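Local coordinates for protein shikimate dehydrogenase (NADP(+)) (Thermotoga maritima, PDB 3U62) that probably catalyses the reversible NADPH-linked reduction of 3-dehydroshikimate to shikimate, a step on the way to chorismate and the aromatic amino acids, at residues V114-A119 against I135-R140; G118-V123 against F171-V176. All blocks are in the same frame, centred on the assembly; numbering follows the deposited sequence.

Contact 1 of 2, residues V114-A119 against I135-R140; sequences VGAGGA and IWVVNR. With SO4 (sulfate ion), chain E; SO4 (sulfate ion), chain D; SO4 (sulfate ion), chain C.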
loop_
_atom_site.group_PDB
_atom_site.type_symbol
_atom_site.label_atom_id
_atom_site.label_comp_id
_atom_site.label_asym_id
_atom_site.label_seq_id
_atom_site.Cartn_x
_atom_site.Cartn_y
_atom_site.Cartn_z
ATOM N N VAL A 114 -11.502 -3.660 0.665
ATOM C CA VAL A 114 -11.335 -4.921 1.387
ATOM C C VAL A 114 -10.120 -4.829 2.304
ATOM O O VAL A 114 -9.001 -4.586 1.846
ATOM C CB VAL A 114 -11.196 -6.137 0.434
ATOM C CG1 VAL A 114 -11.214 -7.445 1.220
ATOM C CG2 VAL A 114 -12.304 -6.136 -0.605
ATOM N N GLY A 115 -10.357 -5.023 3.598
ATOM C CA GLY A 115 -9.316 -4.893 4.612
ATOM C C GLY A 115 -9.475 -3.628 5.435
ATOM O O GLY A 115 -10.159 -2.689 5.020
ATOM N N ALA A 116 -8.841 -3.614 6.605
ATOM C CA ALA A 116 -8.875 -2.463 7.507
ATOM C C ALA A 116 -7.515 -2.217 8.167
ATOM O O ALA A 116 -7.428 -1.577 9.221
ATOM C CB ALA A 116 -9.965 -2.642 8.556
ATOM N N GLY A 117 -6.457 -2.731 7.542
ATOM C CA GLY A 117 -5.090 -2.515 8.012
ATOM C C GLY A 117 -4.537 -1.183 7.545
ATOM O O GLY A 117 -5.282 -0.332 7.052
ATOM N N GLY A 118 -3.226 -1.001 7.698
ATOM C CA GLY A 118 -2.552 0.236 7.301
ATOM C C GLY A 118 -2.695 0.563 5.823
ATOM O O GLY A 118 -2.800 1.734 5.451
ATOM N N ALA A 119 -2.692 -0.474 4.986
ATOM C CA ALA A 119 -2.889 -0.315 3.546
ATOM C C ALA A 119 -4.291 0.210 3.241
ATOM O O ALA A 119 -4.450 1.125 2.430
ATOM C CB ALA A 119 -2.641 -1.635 2.825
ATOM N N ILE A 135 -17.930 5.124 0.821
ATOM C CA ILE A 135 -16.896 4.105 0.989
ATOM C C ILE A 135 -17.364 3.016 1.950
ATOM O O ILE A 135 -17.754 3.297 3.087
ATOM C CB ILE A 135 -15.551 4.714 1.475
ATOM C CG1 ILE A 135 -15.084 5.819 0.520
ATOM C CG2 ILE A 135 -14.475 3.627 1.598
ATOM C CD1 ILE A 135 -14.048 6.768 1.104
ATOM N N TRP A 136 -17.327 1.775 1.472
ATOM C CA TRP A 136 -17.733 0.617 2.256
ATOM C C TRP A 136 -16.535 -0.282 2.511
ATOM O O TRP A 136 -15.958 -0.847 1.579
ATOM C CB TRP A 136 -18.826 -0.178 1.534
ATOM C CG TRP A 136 -20.044 0.615 1.147
ATOM C CD1 TRP A 136 -20.492 1.776 1.719
ATOM C CD2 TRP A 136 -20.993 0.284 0.124
ATOM N NE1 TRP A 136 -21.644 2.195 1.103
ATOM C CE2 TRP A 136 -21.977 1.298 0.123
ATOM C CE3 TRP A 136 -21.102 -0.769 -0.797
ATOM C CZ2 TRP A 136 -23.061 1.290 -0.762
ATOM C CZ3 TRP A 136 -22.179 -0.775 -1.678
ATOM C CH2 TRP A 136 -23.144 0.248 -1.652
ATOM N N VAL A 137 -16.160 -0.405 3.778
ATOM C CA VAL A 137 -15.059 -1.269 4.175
ATOM C C VAL A 137 -15.591 -2.665 4.484
ATOM O O VAL A 137 -16.573 -2.819 5.212
ATOM C CB VAL A 137 -14.292 -0.695 5.394
ATOM C CG1 VAL A 137 -13.243 -1.679 5.903
ATOM C CG2 VAL A 137 -13.640 0.631 5.035
ATOM N N VAL A 138 -14.946 -3.674 3.907
ATOM C CA VAL A 138 -15.258 -5.068 4.189
ATOM C C VAL A 138 -13.995 -5.712 4.744
ATOM O O VAL A 138 -12.994 -5.833 4.034
ATOM C CB VAL A 138 -15.733 -5.816 2.918
ATOM C CG1 VAL A 138 -16.058 -7.266 3.232
ATOM C CG2 VAL A 138 -16.945 -5.127 2.315
ATOM N N ASN A 139 -14.028 -6.105 6.013
ATOM C CA ASN A 139 -12.831 -6.651 6.651
ATOM C C ASN A 139 -13.072 -7.895 7.510
ATOM O O ASN A 139 -14.212 -8.333 7.691
ATOM C CB ASN A 139 -12.082 -5.562 7.432
ATOM C CG ASN A 139 -12.651 -5.333 8.819
ATOM O OD1 ASN A 139 -13.848 -5.095 8.990
ATOM N ND2 ASN A 139 -11.785 -5.397 9.825
ATOM N N ARG A 140 -11.982 -8.445 8.040
ATOM C CA ARG A 140 -12.007 -9.740 8.709
ATOM C C ARG A 140 -11.952 -9.651 10.232
ATOM O O ARG A 140 -12.657 -10.398 10.918
ATOM C CB ARG A 140 -10.861 -10.621 8.199
ATOM C CG ARG A 140 -10.970 -10.995 6.724
ATOM C CD ARG A 140 -9.634 -11.463 6.158
ATOM N NE ARG A 140 -8.627 -10.399 6.173
ATOM C CZ ARG A 140 -7.359 -10.549 5.791
ATOM N NH1 ARG A 140 -6.919 -11.723 5.356
ATOM N NH2 ARG A 140 -6.527 -9.517 5.846
HETATM S S SO4 E . -8.541 -7.207 8.039
HETATM O O1 SO4 E . -7.623 -8.275 8.427
HETATM O O2 SO4 E . -9.346 -6.812 9.195
HETATM O O3 SO4 E . -9.423 -7.685 6.979
HETATM O O4 SO4 E . -7.778 -6.059 7.554
HETATM S S SO4 D . -2.738 -8.382 5.540
HETATM O O1 SO4 D . -1.883 -9.284 6.309
HETATM O O2 SO4 D . -3.322 -7.375 6.426
HETATM O O3 SO4 D . -3.808 -9.148 4.905
HETATM O O4 SO4 D . -1.942 -7.712 4.515
HETATM S S SO4 C . 0.226 -2.775 9.296
HETATM O O1 SO4 C . -0.168 -4.137 9.641
HETATM O O2 SO4 C . 0.276 -1.961 10.511
HETATM O O3 SO4 C . -0.746 -2.212 8.366
HETATM O O4 SO4 C . 1.542 -2.796 8.663
#
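V114 pairs with V138 in a parallel bridge, and both side chains lie on the sheet face that helix 160-165 covers through L160. The V114 CA hydrogen points at V138 O, with CA 3.3 Å from that oxygen. The same carbonyl takes the one hydrogen bond across the segments, a nearly straight one. G115 N lies 2.8 Å from V138 O, tilted 31° from the carbonyl plane. G115 itself has a positive phi, at which a side chain would run into the preceding carbonyl oxygen. Its own oxygen is buried without a polar partner, and V137 CG1 packs 3.4 Å from G115 O. A116 then turns its methyl toward strand 135-139, where A116 CB sits 3.5 Å from N139 ND2. A116 N points to the sulfate of chain E and lies 2.8 Å from its O4. G117 is the N-cap of helix 118-129. G118, in the first turn, gives its N-H to O3 of the sulfate of chain C.

The sulfate of chain E is gripped from the other segment as well. With chi1 at 83°, the N139 amide swings beside the sulfate, ND2 2.9 Å from its O2. R140 donates through both its backbone N and NE to O3, with NE 2.9 Å away and its N-H almost straight at 176°. R140 NH2 reaches on to the sulfate of chain D, 2.9 Å from its O3. T141 OG1 adds a further bond to the sulfate of chain E. The glycine-rich turn and the N-R-T sequence at the end of strand 135-139 thus form an anion pocket between them, consistent with a site for the 2'-phosphate of NADP(+).

Contact 2 of 2, residues G118-V123 against F171-V176; sequences GAARAV and FNTTSV. With SO4 (sulfate ion), chain D; SO4 (sulfate ion), chain C.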
loop_
_atom_site.group_PDB
_atom_site.type_symbol
_atom_site.label_atom_id
_atom_site.label_comp_id
_atom_site.label_asym_id
_atom_site.label_seq_id
_atom_site.Cartn_x
_atom_site.Cartn_y
_atom_site.Cartn_z
ATOM N N GLY A 118 -3.226 -1.001 7.698
ATOM C CA GLY A 118 -2.552 0.236 7.301
ATOM C C GLY A 118 -2.695 0.563 5.823
ATOM O O GLY A 118 -2.800 1.734 5.451
ATOM N N ALA A 119 -2.692 -0.474 4.986
ATOM C CA ALA A 119 -2.889 -0.315 3.546
ATOM C C ALA A 119 -4.291 0.210 3.241
ATOM O O ALA A 119 -4.450 1.125 2.430
ATOM C CB ALA A 119 -2.641 -1.635 2.825
ATOM N N ALA A 120 -5.294 -0.369 3.901
ATOM C CA ALA A 120 -6.682 0.061 3.747
ATOM C C ALA A 120 -6.871 1.513 4.161
ATOM O O ALA A 120 -7.508 2.287 3.445
ATOM C CB ALA A 120 -7.600 -0.828 4.545
ATOM N N ARG A 121 -6.309 1.876 5.311
ATOM C CA ARG A 121 -6.443 3.230 5.843
ATOM C C ARG A 121 -5.774 4.267 4.937
ATOM O O ARG A 121 -6.252 5.403 4.832
ATOM C CB ARG A 121 -5.930 3.309 7.285
ATOM C CG ARG A 121 -6.722 2.432 8.262
ATOM C CD ARG A 121 -6.406 2.728 9.722
ATOM N NE ARG A 121 -5.022 2.409 10.080
ATOM C CZ ARG A 121 -4.607 1.231 10.543
ATOM N NH1 ARG A 121 -5.463 0.229 10.711
ATOM N NH2 ARG A 121 -3.326 1.055 10.836
ATOM N N ALA A 122 -4.682 3.873 4.281
ATOM C CA ALA A 122 -4.033 4.717 3.276
ATOM C C ALA A 122 -4.924 4.898 2.046
ATOM O O ALA A 122 -5.044 6.007 1.521
ATOM C CB ALA A 122 -2.685 4.135 2.882
ATOM N N VAL A 123 -5.544 3.807 1.600
ATOM C CA VAL A 123 -6.463 3.841 0.462
ATOM C C VAL A 123 -7.680 4.721 0.770
ATOM O O VAL A 123 -8.058 5.559 -0.052
ATOM C CB VAL A 123 -6.893 2.410 0.030
ATOM C CG1 VAL A 123 -8.098 2.445 -0.903
ATOM C CG2 VAL A 123 -5.729 1.689 -0.637
ATOM N N PHE A 171 -11.446 -2.187 -4.181
ATOM C CA PHE A 171 -10.036 -2.165 -3.805
ATOM C C PHE A 171 -9.739 -3.337 -2.877
ATOM O O PHE A 171 -10.356 -3.452 -1.812
ATOM C CB PHE A 171 -9.689 -0.867 -3.060
ATOM C CG PHE A 171 -9.627 0.360 -3.933
ATOM C CD1 PHE A 171 -10.790 0.941 -4.430
ATOM C CD2 PHE A 171 -8.406 0.960 -4.223
ATOM C CE1 PHE A 171 -10.737 2.084 -5.226
ATOM C CE2 PHE A 171 -8.343 2.105 -5.020
ATOM C CZ PHE A 171 -9.512 2.666 -5.521
ATOM N N ASN A 172 -8.813 -4.210 -3.270
ATOM C CA ASN A 172 -8.247 -5.157 -2.317
ATOM C C ASN A 172 -6.997 -4.563 -1.692
ATOM O O ASN A 172 -6.065 -4.179 -2.404
ATOM C CB ASN A 172 -7.904 -6.507 -2.949
ATOM C CG ASN A 172 -7.131 -7.411 -1.992
ATOM O OD1 ASN A 172 -6.013 -7.840 -2.282
ATOM N ND2 ASN A 172 -7.718 -7.685 -0.829
ATOM N N THR A 173 -6.979 -4.487 -0.364
ATOM C CA THR A 173 -5.822 -3.957 0.360
ATOM C C THR A 173 -5.190 -5.008 1.279
ATOM O O THR A 173 -4.220 -4.725 1.989
ATOM C CB THR A 173 -6.167 -2.688 1.177
ATOM O OG1 THR A 173 -6.927 -3.052 2.338
ATOM C CG2 THR A 173 -6.963 -1.691 0.337
ATOM N N THR A 174 -5.745 -6.219 1.254
ATOM C CA THR A 174 -5.261 -7.326 2.079
ATOM C C THR A 174 -4.166 -8.110 1.362
ATOM O O THR A 174 -3.840 -7.831 0.203
ATOM C CB THR A 174 -6.397 -8.313 2.446
ATOM O OG1 THR A 174 -6.797 -9.045 1.278
ATOM C CG2 THR A 174 -7.601 -7.584 3.024
ATOM N N SER A 175 -3.613 -9.098 2.059
ATOM C CA SER A 175 -2.643 -10.012 1.469
ATOM C C SER A 175 -3.315 -11.200 0.772
ATOM O O SER A 175 -2.627 -12.071 0.236
ATOM C CB SER A 175 -1.652 -10.501 2.528
ATOM O OG SER A 175 -0.777 -9.461 2.929
ATOM N N VAL A 176 -4.648 -11.238 0.783
ATOM C CA VAL A 176 -5.400 -12.287 0.085
ATOM C C VAL A 176 -5.171 -12.160 -1.421
ATOM O O VAL A 176 -5.559 -11.160 -2.035
ATOM C CB VAL A 176 -6.920 -12.242 0.403
ATOM C CG1 VAL A 176 -7.674 -13.313 -0.388
ATOM C CG2 VAL A 176 -7.165 -12.424 1.898
HETATM S S SO4 D . -2.738 -8.382 5.540
HETATM O O1 SO4 D . -1.883 -9.284 6.309
HETATM O O2 SO4 D . -3.322 -7.375 6.426
HETATM O O3 SO4 D . -3.808 -9.148 4.905
HETATM O O4 SO4 D . -1.942 -7.712 4.515
HETATM S S SO4 C . 0.226 -2.775 9.296
HETATM O O1 SO4 C . -0.168 -4.137 9.641
HETATM O O2 SO4 C . 0.276 -1.961 10.511
HETATM O O3 SO4 C . -0.746 -2.212 8.366
HETATM O O4 SO4 C . 1.542 -2.796 8.663
HETATM O O HOH W 1 -5.323 -3.425 4.700
#
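V123 CG1 lies obliquely against the F171 ring, 3.6 Å from F171 CD2. The ring also stacks with that of Y197, on the next strand of the sheet. The guanidinium of R121 is the other flat group; it takes no part across the segments. G118 N sits over one of its faces, 3.6 Å above the plane and offset toward the rim. R121 NE and NH2 are bonded to the carbonyls of I79 and K80.

V123 serves two partners because its methyls diverge. CG1, anti to the backbone N (chi1 166°), goes to the F171 ring. The other branch meets T173 tip to tip, with V123 CG2 3.7 Å from T173 CG2. This is the Rossmann arrangement: helix 118-129, entered from the glycine-rich turn, packs on the end of the neighbouring parallel strand 169-172 and the loop after it. Alanines at the start of the helix let the two backbones come close. A120 CB lies 3.2 Å from T173 OG1, and A119 CB lies 3.6 Å from T173 O.

T173 OG1 stands between its own backbone N and carbonyl carbon (chi1 74°). From there it bonds to V114 O, across in strand 111-114. It also accepts from a water 2.9 Å from T173 OG1. That water in turn accepts from the helix, 3.2 Å from A120 N, so it links the first turn to the loop. Beyond T173, the T174 hydroxyl accepts from V176 N in an ST turn. At this bend S175 binds the sulfate of chain D twice. Its N-H goes to O3, and its hydroxyl donates to O4, with S175 OG 2.6 Å from that oxygen.

How the contacts relate
Both contacts are buried and sit at the C-terminal ends of neighbouring inner strands of the parallel Rossmann sheet. They share G118 and A119, and their centres are about 6 Å apart. Contact 1 runs from strand 111-114 to strand 135-139 on one side; contact 2 joins helix 118-129 to strand 169-172, which flanks strand 111-114 on the other. V114 N probably bonds F171 O, so one backbone serves both. Their chemistry differs. Contact 1 is mostly polar, with backbone amides and an arginine round a sulfate. Contact 2 is chiefly apolar methyl packing, bridged by one water. The sulfate of chain D touches both, through R140 and S175.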